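Local coordinates for protein leucine aminopeptidase (Fimbriiglobus ruber, PDB 7D1B) that binds a zinc ion and probably acts as a glutaminyl cyclase of the M28 peptidase family, closing N-terminal glutamine of peptides into pyroglutamate, at residues 51-56 with 163-168; 67-72 with 187-192; 83-88 with 113-118; 248-253 with 280-285; 285-290 with 297-302. All coordinates share one frame; numbering follows the deposited sequence. Where two conformers were deposited one is given.

Contact 1 of 5, residues 51-56 with 163-168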
# COMPACT_ATOMS: atom_id res chain seq x y z
N PRO A 51 -14.04 -11.69 -2.74
CA PRO A 51 -14.11 -10.74 -1.61
C PRO A 51 -13.94 -11.42 -0.26
O PRO A 51 -13.34 -10.84 0.67
CB PRO A 51 -15.49 -10.09 -1.76
CG PRO A 51 -16.32 -11.17 -2.49
CD PRO A 51 -15.34 -11.83 -3.45
N ASP A 52 -14.46 -12.64 -0.11
CA ASP A 52 -14.34 -13.35 1.16
C ASP A 52 -12.90 -13.77 1.40
O ASP A 52 -12.41 -13.68 2.53
CB ASP A 52 -15.28 -14.54 1.17
CG ASP A 52 -16.72 -14.12 1.06
OD1 ASP A 52 -17.11 -13.14 1.74
OD2 ASP A 52 -17.45 -14.73 0.27
N ARG A 53 -12.21 -14.22 0.35
CA ARG A 53 -10.81 -14.58 0.50
C ARG A 53 -9.96 -13.36 0.84
O ARG A 53 -9.06 -13.44 1.69
CB ARG A 53 -10.34 -15.28 -0.78
CG ARG A 53 -8.94 -15.83 -0.68
CD ARG A 53 -8.60 -16.77 -1.83
NE ARG A 53 -8.71 -16.07 -3.11
CZ ARG A 53 -8.64 -16.65 -4.29
NH1 ARG A 53 -8.48 -17.97 -4.37
NH2 ARG A 53 -8.75 -15.93 -5.40
N ALA A 54 -10.25 -12.22 0.20
CA ALA A 54 -9.51 -11.01 0.51
C ALA A 54 -9.64 -10.63 1.99
O ALA A 54 -8.65 -10.29 2.65
CB ALA A 54 -9.99 -9.88 -0.41
N VAL A 55 -10.87 -10.70 2.53
CA VAL A 55 -11.05 -10.39 3.94
C VAL A 55 -10.35 -11.42 4.82
O VAL A 55 -9.77 -11.08 5.86
CB VAL A 55 -12.54 -10.25 4.29
CG1 VAL A 55 -12.73 -10.13 5.79
CG2 VAL A 55 -13.12 -9.05 3.58
N LYS A 56 -10.39 -12.70 4.41
CA LYS A 56 -9.69 -13.74 5.15
C LYS A 56 -8.21 -13.45 5.25
O LYS A 56 -7.58 -13.72 6.28
CB LYS A 56 -9.94 -15.11 4.51
CG LYS A 56 -9.17 -16.27 5.13
CD LYS A 56 -9.32 -17.56 4.31
CE LYS A 56 -8.46 -17.52 3.05
NZ LYS A 56 -8.57 -18.75 2.20
N MET A 163 -2.95 -7.38 -2.04
CA MET A 163 -1.90 -7.98 -2.86
C MET A 163 -1.96 -9.50 -2.81
O MET A 163 -1.77 -10.17 -3.83
CB MET A 163 -0.52 -7.51 -2.40
CG MET A 163 -0.21 -6.06 -2.64
SD MET A 163 1.32 -5.68 -1.83
CE MET A 163 1.39 -3.90 -2.09
N MET A 164 -2.22 -10.07 -1.62
CA MET A 164 -2.37 -11.53 -1.53
C MET A 164 -3.50 -12.02 -2.42
O MET A 164 -3.36 -13.04 -3.10
CB MET A 164 -2.59 -11.94 -0.08
CG MET A 164 -1.38 -11.75 0.81
SD MET A 164 -1.68 -12.25 2.53
CE MET A 164 -1.56 -14.03 2.35
N GLU A 165 -4.63 -11.31 -2.43
CA GLU A 165 -5.73 -11.70 -3.31
C GLU A 165 -5.33 -11.56 -4.78
O GLU A 165 -5.53 -12.47 -5.58
CB GLU A 165 -7.00 -10.91 -3.00
CG GLU A 165 -8.12 -11.17 -4.02
CD GLU A 165 -8.56 -12.63 -4.09
OE1 GLU A 165 -8.36 -13.36 -3.09
OE2 GLU A 165 -9.13 -13.03 -5.15
N LEU A 166 -4.77 -10.41 -5.14
CA LEU A 166 -4.39 -10.16 -6.53
C LEU A 166 -3.42 -11.20 -7.03
O LEU A 166 -3.44 -11.56 -8.22
CB LEU A 166 -3.77 -8.76 -6.68
CG LEU A 166 -4.73 -7.58 -6.55
CD1 LEU A 166 -3.93 -6.28 -6.55
CD2 LEU A 166 -5.74 -7.58 -7.67
N ALA A 167 -2.54 -11.70 -6.16
CA ALA A 167 -1.55 -12.68 -6.58
C ALA A 167 -2.17 -13.93 -7.18
O ALA A 167 -1.52 -14.60 -7.98
CB ALA A 167 -0.66 -13.05 -5.39
N HIS A 168 -3.40 -14.30 -6.78
CA HIS A 168 -4.05 -15.46 -7.40
C HIS A 168 -4.29 -15.26 -8.89
O HIS A 168 -4.41 -16.25 -9.62
CB HIS A 168 -5.38 -15.77 -6.71
CG HIS A 168 -5.22 -16.32 -5.34
ND1 HIS A 168 -4.93 -17.64 -5.09
CD2 HIS A 168 -5.30 -15.72 -4.12
CE1 HIS A 168 -4.85 -17.84 -3.79
NE2 HIS A 168 -5.06 -16.69 -3.18

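Contact 2 of 5, residues 67-72 with 187-192. With ZN (zinc ion), chain B.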
# COMPACT_ATOMS: atom_id res chain seq x y z
N ARG A 67 2.60 -6.34 14.00
CA ARG A 67 3.74 -6.52 13.11
C ARG A 67 4.57 -5.24 13.11
O ARG A 67 4.82 -4.62 12.07
CB ARG A 67 3.24 -6.88 11.70
CG ARG A 67 2.58 -8.27 11.63
CD ARG A 67 1.24 -8.17 10.91
NE ARG A 67 0.23 -7.69 11.83
CZ ARG A 67 -0.83 -6.94 11.51
NH1 ARG A 67 -0.99 -6.47 10.29
NH2 ARG A 67 -1.73 -6.65 12.45
N ILE A 68 4.99 -4.83 14.30
CA ILE A 68 5.81 -3.64 14.46
C ILE A 68 7.19 -3.91 13.85
O ILE A 68 7.70 -5.03 13.91
CB ILE A 68 5.90 -3.31 15.96
CG1 ILE A 68 4.51 -2.99 16.53
CG2 ILE A 68 6.89 -2.19 16.20
CD1 ILE A 68 4.45 -3.05 18.06
N SER A 69 7.79 -2.89 13.24
CA SER A 69 9.13 -3.07 12.67
C SER A 69 10.07 -3.70 13.70
O SER A 69 10.06 -3.33 14.88
CB SER A 69 9.72 -1.73 12.25
OG SER A 69 8.96 -1.16 11.23
N GLY A 70 10.88 -4.64 13.24
CA GLY A 70 11.94 -5.20 14.06
C GLY A 70 11.50 -6.23 15.06
O GLY A 70 12.25 -6.52 15.99
N THR A 71 10.30 -6.80 14.90
CA THR A 71 9.75 -7.73 15.88
C THR A 71 9.47 -9.09 15.25
O THR A 71 9.35 -9.22 14.02
CB THR A 71 8.43 -7.21 16.48
OG1 THR A 71 7.42 -7.16 15.46
CG2 THR A 71 8.62 -5.83 17.13
N PRO A 72 9.30 -10.12 16.08
CA PRO A 72 8.95 -11.45 15.53
C PRO A 72 7.67 -11.47 14.72
O PRO A 72 7.59 -12.23 13.75
CB PRO A 72 8.84 -12.31 16.79
CG PRO A 72 9.82 -11.65 17.76
CD PRO A 72 9.62 -10.18 17.52
N GLU A 187 6.92 2.52 7.87
CA GLU A 187 6.17 3.73 7.58
C GLU A 187 5.86 4.50 8.85
O GLU A 187 5.92 5.73 8.87
CB GLU A 187 4.87 3.44 6.83
CG GLU A 187 4.18 4.72 6.37
CD GLU A 187 2.88 4.97 7.03
OE1 GLU A 187 2.22 4.00 7.46
OE2 GLU A 187 2.52 6.15 7.11
N GLU A 188 5.49 3.80 9.92
CA GLU A 188 5.06 4.47 11.14
C GLU A 188 5.47 3.67 12.37
O GLU A 188 4.65 3.28 13.22
CB GLU A 188 3.58 4.86 11.08
CG GLU A 188 2.61 3.73 10.87
CD GLU A 188 1.18 4.27 10.83
OE1 GLU A 188 0.97 5.46 11.21
OE2 GLU A 188 0.25 3.53 10.39
N TYR A 189 6.78 3.49 12.50
CA TYR A 189 7.40 2.89 13.68
C TYR A 189 7.50 3.96 14.76
O TYR A 189 8.58 4.41 15.16
CB TYR A 189 8.75 2.32 13.28
CG TYR A 189 9.54 1.67 14.39
CD1 TYR A 189 9.02 0.61 15.11
CD2 TYR A 189 10.82 2.11 14.70
CE1 TYR A 189 9.74 0.02 16.14
CE2 TYR A 189 11.56 1.52 15.72
CZ TYR A 189 11.01 0.46 16.43
OH TYR A 189 11.71 -0.17 17.44
N ILE A 190 6.33 4.42 15.22
CA ILE A 190 6.24 5.61 16.06
C ILE A 190 6.17 5.16 17.51
O ILE A 190 5.12 4.74 18.01
CB ILE A 190 5.04 6.48 15.68
CG1 ILE A 190 5.05 6.83 14.19
CG2 ILE A 190 5.02 7.74 16.57
CD1 ILE A 190 6.35 7.46 13.65
N LEU A 191 7.31 5.27 18.21
CA LEU A 191 7.36 4.98 19.63
C LEU A 191 7.06 6.21 20.46
O LEU A 191 6.45 6.11 21.53
CB LEU A 191 8.72 4.37 19.99
CG LEU A 191 9.02 3.04 19.27
CD1 LEU A 191 10.49 2.64 19.41
CD2 LEU A 191 8.11 1.93 19.78
N ASP A 192 7.48 7.37 19.98
CA ASP A 192 7.21 8.66 20.61
C ASP A 192 6.39 9.46 19.62
O ASP A 192 6.93 9.88 18.58
CB ASP A 192 8.55 9.35 20.89
CG ASP A 192 8.38 10.80 21.26
OD1 ASP A 192 7.27 11.20 21.67
OD2 ASP A 192 9.39 11.56 21.16
ZN ZN B . -1.45 4.47 10.36
O HOH W 1 11.50 -2.95 17.19
O HOH W 2 -1.92 5.91 8.89

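Contact 3 of 5, residues 83-88 with 113-118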
# COMPACT_ATOMS: atom_id res chain seq x y z
N LYS A 83 6.08 -16.76 1.03
CA LYS A 83 5.61 -18.07 0.57
C LYS A 83 4.37 -17.93 -0.31
O LYS A 83 4.25 -18.61 -1.34
CB LYS A 83 5.31 -18.95 1.78
CG LYS A 83 4.79 -20.33 1.44
CD LYS A 83 4.46 -21.13 2.69
CE LYS A 83 3.98 -22.53 2.34
NZ LYS A 83 3.73 -23.34 3.56
N HIS A 84 3.46 -17.03 0.06
CA HIS A 84 2.24 -16.86 -0.72
C HIS A 84 2.56 -16.36 -2.13
O HIS A 84 2.09 -16.92 -3.15
CB HIS A 84 1.36 -15.85 0.00
CG HIS A 84 0.06 -15.62 -0.68
ND1 HIS A 84 -0.99 -16.51 -0.60
CD2 HIS A 84 -0.35 -14.62 -1.49
CE1 HIS A 84 -2.00 -16.05 -1.32
NE2 HIS A 84 -1.64 -14.90 -1.87
N PHE A 85 3.35 -15.29 -2.21
CA PHE A 85 3.66 -14.70 -3.51
C PHE A 85 4.47 -15.66 -4.38
O PHE A 85 4.20 -15.81 -5.57
CB PHE A 85 4.40 -13.38 -3.34
CG PHE A 85 3.57 -12.26 -2.74
CD1 PHE A 85 2.26 -12.03 -3.16
CD2 PHE A 85 4.11 -11.43 -1.76
CE1 PHE A 85 1.52 -10.97 -2.63
CE2 PHE A 85 3.37 -10.39 -1.23
CZ PHE A 85 2.09 -10.17 -1.66
N GLU A 86 5.48 -16.32 -3.80
CA GLU A 86 6.28 -17.26 -4.58
C GLU A 86 5.43 -18.42 -5.07
O GLU A 86 5.60 -18.89 -6.20
CB GLU A 86 7.45 -17.78 -3.75
CG GLU A 86 8.56 -16.74 -3.55
CD GLU A 86 9.73 -17.25 -2.74
OE1 GLU A 86 9.59 -18.25 -2.01
OE2 GLU A 86 10.80 -16.64 -2.85
N GLY A 87 4.50 -18.88 -4.23
CA GLY A 87 3.67 -20.00 -4.63
C GLY A 87 2.73 -19.67 -5.76
O GLY A 87 2.19 -20.58 -6.39
N LEU A 88 2.53 -18.38 -6.03
CA LEU A 88 1.65 -17.94 -7.12
C LEU A 88 2.42 -17.39 -8.31
O LEU A 88 1.80 -16.92 -9.27
CB LEU A 88 0.60 -16.97 -6.58
CG LEU A 88 -0.42 -17.70 -5.68
CD1 LEU A 88 -1.20 -16.72 -4.82
CD2 LEU A 88 -1.37 -18.54 -6.52
N LEU A 113 9.65 -5.61 1.11
CA LEU A 113 9.46 -6.82 0.31
C LEU A 113 8.95 -6.42 -1.07
O LEU A 113 8.07 -5.57 -1.20
CB LEU A 113 8.43 -7.73 0.97
CG LEU A 113 8.41 -9.25 0.82
CD1 LEU A 113 9.73 -9.84 1.26
CD2 LEU A 113 7.27 -9.88 1.62
N ILE A 114 9.52 -7.02 -2.11
CA ILE A 114 9.08 -6.75 -3.47
C ILE A 114 8.69 -8.08 -4.10
O ILE A 114 9.50 -9.01 -4.14
CB ILE A 114 10.18 -6.08 -4.30
CG1 ILE A 114 10.65 -4.78 -3.64
CG2 ILE A 114 9.68 -5.82 -5.74
CD1 ILE A 114 11.97 -4.26 -4.19
N ALA A 115 7.46 -8.17 -4.58
CA ALA A 115 6.98 -9.34 -5.33
C ALA A 115 6.78 -8.89 -6.77
O ALA A 115 5.90 -8.07 -7.05
CB ALA A 115 5.70 -9.89 -4.73
N SER A 116 7.60 -9.42 -7.68
CA SER A 116 7.68 -8.92 -9.05
C SER A 116 7.00 -9.87 -10.01
O SER A 116 7.20 -11.09 -9.95
CB SER A 116 9.14 -8.76 -9.47
OG SER A 116 9.80 -7.71 -8.81
N TRP A 117 6.26 -9.27 -10.94
CA TRP A 117 5.56 -9.95 -12.01
C TRP A 117 6.01 -9.37 -13.35
O TRP A 117 6.18 -8.15 -13.49
CB TRP A 117 4.04 -9.69 -11.88
CG TRP A 117 3.46 -9.96 -10.52
CD1 TRP A 117 3.24 -9.04 -9.54
CD2 TRP A 117 3.05 -11.23 -9.98
NE1 TRP A 117 2.69 -9.64 -8.43
CE2 TRP A 117 2.57 -10.99 -8.68
CE3 TRP A 117 3.04 -12.54 -10.49
CZ2 TRP A 117 2.06 -12.01 -7.87
CZ3 TRP A 117 2.55 -13.56 -9.67
CH2 TRP A 117 2.06 -13.29 -8.38
N PHE A 118 6.19 -10.26 -14.33
CA PHE A 118 6.47 -9.90 -15.72
C PHE A 118 7.84 -9.23 -15.84
O PHE A 118 7.95 -8.02 -16.04
CB PHE A 118 5.37 -9.02 -16.35
CG PHE A 118 3.96 -9.34 -15.87
CD1 PHE A 118 3.45 -10.65 -15.85
CD2 PHE A 118 3.15 -8.31 -15.40
CE1 PHE A 118 2.17 -10.91 -15.37
CE2 PHE A 118 1.85 -8.58 -14.94
CZ PHE A 118 1.37 -9.87 -14.93

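Contact 4 of 5, residues 248-253 with 280-285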
# COMPACT_ATOMS: atom_id res chain seq x y z
N SER A 248 -0.76 13.72 -4.63
CA SER A 248 -1.09 12.84 -5.74
C SER A 248 -1.49 13.64 -6.97
O SER A 248 -1.03 13.36 -8.09
CB SER A 248 -2.27 11.96 -5.34
OG SER A 248 -1.93 11.13 -4.24
N LEU A 249 -2.35 14.65 -6.78
CA LEU A 249 -2.77 15.48 -7.90
C LEU A 249 -1.58 16.20 -8.53
O LEU A 249 -1.45 16.26 -9.76
CB LEU A 249 -3.79 16.52 -7.45
CG LEU A 249 -5.19 15.99 -7.20
CD1 LEU A 249 -6.00 17.01 -6.42
CD2 LEU A 249 -5.88 15.59 -8.49
N ARG A 250 -0.69 16.75 -7.70
CA ARG A 250 0.42 17.52 -8.25
C ARG A 250 1.47 16.62 -8.88
O ARG A 250 2.07 16.97 -9.90
CB ARG A 250 1.03 18.40 -7.16
CG ARG A 250 0.08 19.53 -6.76
CD ARG A 250 0.73 20.51 -5.78
NE ARG A 250 1.10 19.88 -4.52
CZ ARG A 250 0.30 19.77 -3.46
NH1 ARG A 250 -0.94 20.27 -3.49
NH2 ARG A 250 0.74 19.17 -2.36
N GLY A 251 1.70 15.45 -8.29
CA GLY A 251 2.77 14.59 -8.76
C GLY A 251 2.39 13.70 -9.92
O GLY A 251 3.27 13.28 -10.67
N ALA A 252 1.10 13.40 -10.08
CA ALA A 252 0.72 12.34 -11.01
C ALA A 252 -0.64 12.62 -11.66
O ALA A 252 -1.54 11.78 -11.59
CB ALA A 252 0.70 11.01 -10.26
N PRO A 253 -0.81 13.77 -12.33
CA PRO A 253 -2.14 14.09 -12.89
C PRO A 253 -2.67 13.05 -13.86
O PRO A 253 -3.86 12.73 -13.80
CB PRO A 253 -1.92 15.45 -13.56
CG PRO A 253 -0.42 15.58 -13.74
CD PRO A 253 0.19 14.81 -12.60
N ALA A 280 -7.59 16.34 6.35
CA ALA A 280 -6.49 17.02 5.69
C ALA A 280 -6.77 17.07 4.20
O ALA A 280 -7.39 16.17 3.64
CB ALA A 280 -5.16 16.29 5.91
N THR A 281 -6.27 18.13 3.57
CA THR A 281 -6.37 18.31 2.14
C THR A 281 -5.23 17.58 1.43
O THR A 281 -5.43 16.98 0.38
CB THR A 281 -6.39 19.83 1.84
OG1 THR A 281 -7.49 20.45 2.53
CG2 THR A 281 -6.54 20.10 0.37
N ASP A 282 -4.03 17.63 2.03
CA ASP A 282 -2.81 17.00 1.53
C ASP A 282 -2.32 16.04 2.60
O ASP A 282 -2.33 16.37 3.79
CB ASP A 282 -1.73 18.06 1.27
CG ASP A 282 -2.05 18.95 0.06
OD1 ASP A 282 -3.10 18.77 -0.59
OD2 ASP A 282 -1.22 19.82 -0.24
N VAL A 283 -1.90 14.86 2.17
CA VAL A 283 -1.59 13.76 3.09
C VAL A 283 -0.16 13.31 2.82
O VAL A 283 0.13 12.80 1.73
CB VAL A 283 -2.57 12.59 2.93
CG1 VAL A 283 -2.27 11.51 3.97
CG2 VAL A 283 -4.03 13.06 3.05
N LEU A 284 0.72 13.47 3.80
CA LEU A 284 2.04 12.87 3.71
C LEU A 284 1.89 11.35 3.84
O LEU A 284 1.20 10.86 4.74
CB LEU A 284 2.94 13.40 4.82
CG LEU A 284 3.25 14.90 4.73
CD1 LEU A 284 3.99 15.33 5.97
CD2 LEU A 284 4.05 15.19 3.46
N ASP A 285 2.55 10.61 2.96
CA ASP A 285 2.42 9.16 2.98
C ASP A 285 3.60 8.58 2.21
O ASP A 285 4.52 9.29 1.79
CB ASP A 285 1.05 8.76 2.41
CG ASP A 285 0.50 7.50 3.01
OD1 ASP A 285 1.25 6.71 3.62
OD2 ASP A 285 -0.73 7.26 2.85

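Contact 5 of 5, residues 285-290 with 297-302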
# COMPACT_ATOMS: atom_id res chain seq x y z
N ASP A 285 2.55 10.61 2.96
CA ASP A 285 2.42 9.16 2.98
C ASP A 285 3.60 8.58 2.21
O ASP A 285 4.52 9.29 1.79
CB ASP A 285 1.05 8.76 2.41
CG ASP A 285 0.50 7.50 3.01
OD1 ASP A 285 1.25 6.71 3.62
OD2 ASP A 285 -0.73 7.26 2.85
N ASP A 286 3.59 7.26 2.03
CA ASP A 286 4.69 6.58 1.36
C ASP A 286 4.85 6.98 -0.10
O ASP A 286 5.90 6.67 -0.68
CB ASP A 286 4.50 5.06 1.47
CG ASP A 286 4.94 4.50 2.81
OD1 ASP A 286 6.03 4.88 3.32
OD2 ASP A 286 4.23 3.61 3.33
N HIS A 287 3.86 7.64 -0.71
CA HIS A 287 3.99 8.05 -2.11
C HIS A 287 4.85 9.30 -2.29
O HIS A 287 5.27 9.59 -3.41
CB HIS A 287 2.62 8.26 -2.74
CG HIS A 287 1.85 9.39 -2.14
ND1 HIS A 287 1.76 9.59 -0.77
CD2 HIS A 287 1.13 10.37 -2.73
CE1 HIS A 287 1.00 10.66 -0.56
NE2 HIS A 287 0.59 11.13 -1.73
N ILE A 288 5.13 10.03 -1.21
CA ILE A 288 5.94 11.25 -1.33
C ILE A 288 7.34 10.92 -1.83
O ILE A 288 7.84 11.54 -2.76
CB ILE A 288 5.99 11.99 0.02
CG1 ILE A 288 4.58 12.37 0.49
CG2 ILE A 288 6.94 13.20 -0.06
CD1 ILE A 288 3.90 13.38 -0.37
N ALA A 289 7.98 9.91 -1.22
CA ALA A 289 9.34 9.60 -1.63
C ALA A 289 9.38 9.14 -3.08
O ALA A 289 10.34 9.43 -3.81
CB ALA A 289 9.92 8.51 -0.73
N LEU A 290 8.33 8.43 -3.52
CA LEU A 290 8.27 7.96 -4.91
C LEU A 290 8.16 9.13 -5.87
O LEU A 290 8.93 9.22 -6.84
CB LEU A 290 7.11 6.98 -5.09
CG LEU A 290 7.12 5.75 -4.18
CD1 LEU A 290 5.90 4.89 -4.47
CD2 LEU A 290 8.37 4.94 -4.37
N ALA A 297 3.16 9.07 -8.47
CA ALA A 297 2.65 8.18 -7.44
C ALA A 297 1.41 8.77 -6.79
O ALA A 297 1.41 9.92 -6.31
CB ALA A 297 3.71 7.87 -6.38
N VAL A 298 0.35 7.96 -6.75
CA VAL A 298 -0.96 8.36 -6.23
C VAL A 298 -1.26 7.57 -4.97
O VAL A 298 -1.08 6.35 -4.94
CB VAL A 298 -2.05 8.12 -7.29
CG1 VAL A 298 -3.45 8.26 -6.71
CG2 VAL A 298 -1.82 9.02 -8.48
N ASP A 299 -1.80 8.27 -3.97
CA ASP A 299 -2.28 7.65 -2.74
C ASP A 299 -3.78 7.41 -2.87
O ASP A 299 -4.55 8.36 -3.03
CB ASP A 299 -1.98 8.57 -1.56
CG ASP A 299 -2.04 7.88 -0.21
OD1 ASP A 299 -2.37 6.68 -0.13
OD2 ASP A 299 -1.71 8.59 0.78
N VAL A 300 -4.17 6.15 -2.86
CA VAL A 300 -5.57 5.73 -2.88
C VAL A 300 -5.94 5.53 -1.42
O VAL A 300 -5.53 4.55 -0.78
CB VAL A 300 -5.74 4.46 -3.74
CG1 VAL A 300 -7.15 3.89 -3.56
CG2 VAL A 300 -5.48 4.81 -5.19
N ILE A 301 -6.69 6.50 -0.88
CA ILE A 301 -6.83 6.68 0.56
C ILE A 301 -8.16 7.36 0.84
O ILE A 301 -8.60 8.24 0.09
CB ILE A 301 -5.64 7.50 1.13
CG1 ILE A 301 -5.74 7.70 2.65
CG2 ILE A 301 -5.49 8.85 0.40
CD1 ILE A 301 -4.45 8.21 3.28
N ASP A 302 -8.78 7.01 1.97
CA ASP A 302 -9.83 7.82 2.58
C ASP A 302 -9.31 8.21 3.95
O ASP A 302 -9.41 7.44 4.91
CB ASP A 302 -11.15 7.07 2.68
CG ASP A 302 -12.23 7.86 3.38
OD1 ASP A 302 -11.98 9.03 3.77
OD2 ASP A 302 -13.34 7.29 3.52

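Contact 1 of 5, residues 51-56 with 163-168
Arg53, reaching out from helix 51-63, meets two side chains near the C-terminal end of helix 153-167: Glu165 at the edge of its guanidinium and His168 over one face. The grip on the carboxylate is side-on, one nitrogen to each oxygen. Arg53 NE donates to the syn lone pair of Glu165 OE1 at 2.7 Å, and Arg53 NH2 makes a nearly straight hydrogen bond (178°) to Glu165 OE2, 2.9 Å from nitrogen to oxygen. Both oxygens lie near the guanidinium plane, but the carboxylate is twisted against it by 31°. On the face, the His168 imidazole lies almost parallel to the guanidinium with 3.6 Å between centres, its CD2 over the middle of the group. A bend in the arginine chain (chi3 60°) helps to present edge and face together. Below the polar pair, Ala54 CB and Glu165 CB touch at 4.1 Å, where the backbones of the two segments come nearest.

A second shell holds the partners in place. Glu165 OE2 is also hydrogen-bonded to Asp50 N and His169 NE2, while Tyr57 OH, one helical turn along from Arg53, bonds to His168 NE2 and steadies the ring. A buried carboxylate with this many donors is likely to stay ionised, and a cation lying flat on His168 would tend to disfavour protonation of that imidazole.

Contact 2 of 5, residues 67-72 with 187-192
The Tyr189 ring has Leu191 CG of its own segment over one face, 4.3 Å above the plane and displaced toward the rim, while Ile68 CG2 comes in at the edge, 3.6 Å from Tyr189 CE1. Ser69 fills in beside them: its CB is 3.8 Å from Tyr189 CD1, and its carbonyl oxygen approaches CE1 obliquely. With CG anti to the backbone N (chi1 179°), the tyrosine sends its ring across to the 67-72 loop. There a water donates to Ser69 O at 2.7 Å and is hydrogen-bonded to Tyr189 OH at 2.8 Å, so the phenol is linked through water to the backbone of Ser69.

That backbone is part of a type II beta turn from Ile68 to Thr71, with Gly70 taking the positive phi (79°). The closing backbone bond from Thr71 N to Ile68 O is weak, and Thr71 OG1 reinforces it by donating to the same oxygen over 2.6 Å. Thr71 stands at the N-cap position, right before helix 72-87. On the other side, Tyr189 is the centre of an inverse gamma turn in the loop following strand 178-184, a loop that carries a metal ligand of this M28-family enzyme. Glu188, immediately before the tyrosine, extends the opposite way and binds zinc through OE2 at 1.9 Å; Asp155, His309 and a water complete the site. Its other oxygen, Glu188 OE1, makes a salt bridge with Arg134, and Ser69 OG is hydrogen-bonded to Asp185 OD1.

Contact 3 of 5, residues 83-88 with 113-118
Phe85 turns one face of its ring to Ala115, whose methyl sits over it in a CH-pi contact. Ala115 CB is 4.0 Å from the ring centroid and 27° off the normal, displaced toward the side of the ring where Phe85 CD2 lies 3.7 Å away. The small alanine lets the helix approach the strand closely at this point, with Phe85 CA and Ala115 CA 6.6 Å apart. Around the same ring, Val92, Phe181 and Leu183 of neighbouring strands and Met163 and Ala167 of helix 153-167 close the pocket.

Two residues further along the strand, Trp117 works with its edge. Its CG lies anti to the carbonyl carbon (chi1 -51°), and the far end of the indole swings back toward the end of the helix. Leu88 O lies in the indole plane, 3.5 Å from Trp117 CZ3, a carbonyl oxygen facing the electropositive C-H rim. Leu88 CB approaches Trp117 CH2 more loosely, at 4.3 Å. Phe181 meets the indole edge-to-face, and Ala167, Ala90 and Met170 pack on it as well. A serine at Trp117 would probably open a gap beside Leu88 at the end of the helix and deprive Phe181 of its edge-to-face indole partner.

No hydrogen bond links the two segments; the interface is apolar, with carbonyl oxygens at its margin. It sets helix 72-87 against a face of the mixed sheet, on strand 108-117, which runs antiparallel to both its neighbours. Such helix-on-sheet layering is characteristic of the alpha/beta/alpha sandwich of the M28 zinc exopeptidases.

Contact 4 of 5, residues 248-253 with 280-285
Asp282 OD2 is gripped by both terminal nitrogens of Arg250, which come end-on and converge on this one oxygen. Arg250 NH2 makes the shorter bond, 3.0 Å to Asp282 OD2 with an N-H...O angle of 153°, and it arrives from well above the carboxylate plane. Arg250 NH1 reaches the same oxygen at 3.3 Å with a more bent geometry, on the syn side though still tilted out of plane. Both approach from one face of the carboxylate, whose plane stands 52° from that of the guanidinium. Asp282 OD2 nonetheless stays close to the guanidinium plane, at its edge. Both donors share one acceptor, rather than each taking its own oxygen. A bend at chi3 (-62°) in Arg250 helps bring the end of its chain round to the loop.

The other carboxylate oxygen, Asp282 OD1, has its stronger partner in Arg275, whose NH2 forms a salt bridge with it. Arg275 NH1 also takes Thr281 O, which probably helps Thr281 O and Asp282 OD1, two acceptors, tolerate their 3.1 Å separation. Tyr247 makes a cation-pi contact with Arg250 and also touches Asp282.

Inward from the bridge, Glu245 joins the same two elements, bonding Val283 N with OE2 and Ser248 OG with OE1. The whole is a surface salt-bridge cluster of two arginines on one aspartate, tying the short helix 246-251 to the loop that leads into helix 287-292 of the M28 fold.

Contact 5 of 5, residues 285-290 with 297-302
This is a buried helix-on-strand contact: the start of helix 287-292 lies against strand 297-300, the edge strand of the mixed sheet, and the side chain of Asp285 is about 8 Å from the zinc ion. At its middle the His287 ring lies over Asp299, whose CB sits above the centre of the face, 3.6 Å from the centroid. Ile288 CD1 lies on the opposite face, toward the rim, and Ala297 O is at the edge, 3.6 Å from His287 CD2. The histidine gets there with CG between its backbone N and carbonyl carbon (chi1 65°), and Glu245 OE1 hydrogen-bonds its NE2. Further along, Leu290 CB meets Ala297 CB at 3.7 Å. An alanine in place of His287 would probably leave Glu245 without this mate and open a gap over Asp299 CB.

Beyond the ring, Asp285 OD2 and Asp299 OD2 stand 2.6 Å apart, their carboxylate planes turned by 66°. Asp285 OD1 accepts from Asp286 N on its anti side, tilted out of the carboxylate plane, which helps fix the rotation of the group. Asp233 OD2 is close to Asp285 OD2 too, so three acidic side chains gather beside the metal site, consistent with the carboxylic-acid hydrogen-bond network linked to glutaminyl cyclase activity in this family.

In the fold
Contacts 1 and 3 lie about 14 Å apart, centre to centre, and touch where helix 72-87 meets helix 153-167, notably through His84 NE2 and Met164 O. Contact 3 falls within the chain span bridged by contact 1, and contacts 1 and 2 alternate along the sequence. Contacts 4 and 5 follow later, with centres about 7 Å apart and sharing Asp285; Ser248 OG also joins them by a probable hydrogen bond to Asp299 N. Contacts 3 and 5 reach one mixed sheet at different strands, with centres about 22 Å apart. Contact 2 supplies a zinc ligand and meets contact 5 through Glu187, beside Asp285 and Asp286, so the metal loop and the acidic cluster adjoin one another.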